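Local coordinates for CELL WALL surface anchor family protein (Streptococcus pneumoniae, PDB 2X9Z) that probably serves as the repeating backbone subunit from which the pilus of this bacterium is assembled, at residues A[31-36]-A[117-122]. The protein carries 1 engineered substitution. Residues are numbered along the deposited sequence; the frame is centred on the assembly and turned at random.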
loop_
_atom_site.group_PDB
_atom_site.type_symbol
_atom_site.label_atom_id
_atom_site.label_comp_id
_atom_site.label_asym_id
_atom_site.label_seq_id
_atom_site.Cartn_x
_atom_site.Cartn_y
_atom_site.Cartn_z
ATOM N N GLY A 31 4.753 0.393 -23.184
ATOM C CA GLY A 31 3.969 1.477 -23.741
ATOM C C GLY A 31 2.484 1.381 -23.424
ATOM O O GLY A 31 1.766 2.373 -23.500
ATOM N N ASP A 32 2.015 0.185 -23.074
ATOM C CA ASP A 32 0.605 -0.015 -22.744
ATOM C C ASP A 32 0.186 0.832 -21.535
ATOM O O ASP A 32 0.883 0.880 -20.520
ATOM C CB ASP A 32 0.311 -1.488 -22.423
ATOM C CG ASP A 32 0.199 -2.368 -23.664
ATOM O OD1 ASP A 32 0.334 -1.863 -24.794
ATOM O OD2 ASP A 32 -0.031 -3.585 -23.494
ATOM N N VAL A 33 -0.967 1.476 -21.650
ATOM C CA VAL A 33 -1.580 2.168 -20.528
ATOM C C VAL A 33 -2.490 1.188 -19.803
ATOM O O VAL A 33 -3.498 0.742 -20.346
ATOM C CB VAL A 33 -2.372 3.411 -20.987
ATOM C CG1 VAL A 33 -3.105 4.034 -19.805
ATOM C CG2 VAL A 33 -1.438 4.422 -21.637
ATOM N N VAL A 34 -2.111 0.843 -18.577
ATOM C CA VAL A 34 -2.810 -0.178 -17.807
ATOM C C VAL A 34 -3.737 0.507 -16.803
ATOM O O VAL A 34 -3.291 1.327 -16.001
ATOM C CB VAL A 34 -1.800 -1.081 -17.062
ATOM C CG1 VAL A 34 -2.522 -2.194 -16.316
ATOM C CG2 VAL A 34 -0.773 -1.658 -18.046
ATOM N N GLU A 35 -5.023 0.173 -16.851
ATOM C CA GLU A 35 -6.018 0.829 -16.009
ATOM C C GLU A 35 -6.317 0.007 -14.763
ATOM O O GLU A 35 -6.560 -1.202 -14.843
ATOM C CB GLU A 35 -7.299 1.072 -16.801
ATOM C CG GLU A 35 -7.101 2.024 -17.969
ATOM C CD GLU A 35 -8.331 2.137 -18.833
ATOM O OE1 GLU A 35 -8.609 1.184 -19.592
ATOM O OE2 GLU A 35 -9.016 3.175 -18.752
ATOM N N TYR A 36 -6.316 0.684 -13.617
ATOM C CA TYR A 36 -6.491 0.058 -12.315
ATOM C C TYR A 36 -7.691 0.606 -11.564
ATOM O O TYR A 36 -8.129 1.734 -11.790
ATOM C CB TYR A 36 -5.258 0.317 -11.452
ATOM C CG TYR A 36 -4.037 -0.490 -11.833
ATOM C CD1 TYR A 36 -3.110 -0.011 -12.753
ATOM C CD2 TYR A 36 -3.807 -1.730 -11.265
ATOM C CE1 TYR A 36 -1.989 -0.752 -13.093
ATOM C CE2 TYR A 36 -2.697 -2.464 -11.590
ATOM C CZ TYR A 36 -1.789 -1.978 -12.499
ATOM O OH TYR A 36 -0.688 -2.744 -12.815
ATOM N N SER A 117 -4.373 5.093 -13.865
ATOM C CA SER A 117 -3.627 4.244 -14.782
ATOM C C SER A 117 -2.129 4.330 -14.542
ATOM O O SER A 117 -1.642 5.238 -13.850
ATOM C CB SER A 117 -3.965 4.571 -16.237
ATOM O OG SER A 117 -3.565 5.885 -16.575
ATOM N N ALA A 118 -1.414 3.362 -15.106
ATOM C CA ALA A 118 0.041 3.346 -15.095
ATOM C C ALA A 118 0.491 2.839 -16.449
ATOM O O ALA A 118 -0.270 2.192 -17.154
ATOM C CB ALA A 118 0.558 2.452 -13.992
ATOM N N THR A 119 1.725 3.146 -16.817
ATOM C CA THR A 119 2.240 2.761 -18.121
ATOM C C THR A 119 3.357 1.744 -17.954
ATOM O O THR A 119 4.286 1.964 -17.179
ATOM C CB THR A 119 2.803 3.989 -18.847
ATOM O OG1 THR A 119 1.779 4.978 -18.954
ATOM C CG2 THR A 119 3.290 3.626 -20.240
ATOM N N LEU A 120 3.276 0.632 -18.676
ATOM C CA LEU A 120 4.372 -0.327 -18.665
ATOM C C LEU A 120 5.561 0.289 -19.398
ATOM O O LEU A 120 5.430 0.730 -20.537
ATOM C CB LEU A 120 3.959 -1.656 -19.310
ATOM C CG LEU A 120 4.939 -2.822 -19.154
ATOM C CD1 LEU A 120 5.060 -3.228 -17.695
ATOM C CD2 LEU A 120 4.514 -4.008 -20.005
ATOM N N ASN A 121 6.713 0.350 -18.741
ATOM C CA ASN A 121 7.863 1.043 -19.316
ATOM C C ASN A 121 9.043 0.119 -19.613
ATOM O O ASN A 121 8.997 -1.074 -19.322
ATOM C CB ASN A 121 8.286 2.215 -18.424
ATOM C CG ASN A 121 8.777 1.762 -17.065
ATOM O OD1 ASN A 121 9.638 0.892 -16.976
ATOM N ND2 ASN A 121 8.219 2.335 -15.997
ATOM N N ASP A 122 10.100 0.678 -20.193
ATOM C CA ASP A 122 11.224 -0.134 -20.670
ATOM C C ASP A 122 12.154 -0.647 -19.569
ATOM O O ASP A 122 13.188 -1.254 -19.855
ATOM C CB ASP A 122 12.015 0.587 -21.774
ATOM C CG ASP A 122 12.606 1.910 -21.317
ATOM O OD1 ASP A 122 12.601 2.187 -20.100
ATOM O OD2 ASP A 122 13.087 2.674 -22.188
#
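Val34 and Ala118 form the hydrogen-bonded pair at the centre of an antiparallel strand pairing, a worked example of how a beta sheet sorts its side chains. Val34 N gives its hydrogen to Ala118 O at 2.7 Å, and Ala118 N returns a 2.9 Å bond to Val34 O. Where strand 110-120 ends and strand 33-42 begins, Leu120 N hydrogen-bonds to Asp32 O at 3.0 Å and Gly31 N to Leu120 O at 2.8 Å. Asp32 O also receives a CA-H...O contact from Thr119.

On one face, Val33 CG1, set anti to the backbone N (chi1 175°), lies 3.7 Å from Ser117 CB. Asn64 of the adjoining strand 61-72 uses both ends of its amide, ND2 donating to Ser117 OG and OD1 accepting from Thr119 OG1. On the other face, Tyr36 brings CE1 obliquely to within 4.2 Å of Ala118 CB, while its ring meets Phe9 and Tyr116. Val258 touches both Tyr36 and Leu120 from strand 257-259 of a second sheet. Asp32 OD2 is hydrogen-bonded to His28 ND1 and Gln29 N, fixing the carboxylate against the incoming loop.

Because backbone bonds set the register, one face can carry hydroxyls satisfied by Asn64 while the other packs apolar groups against the second sheet.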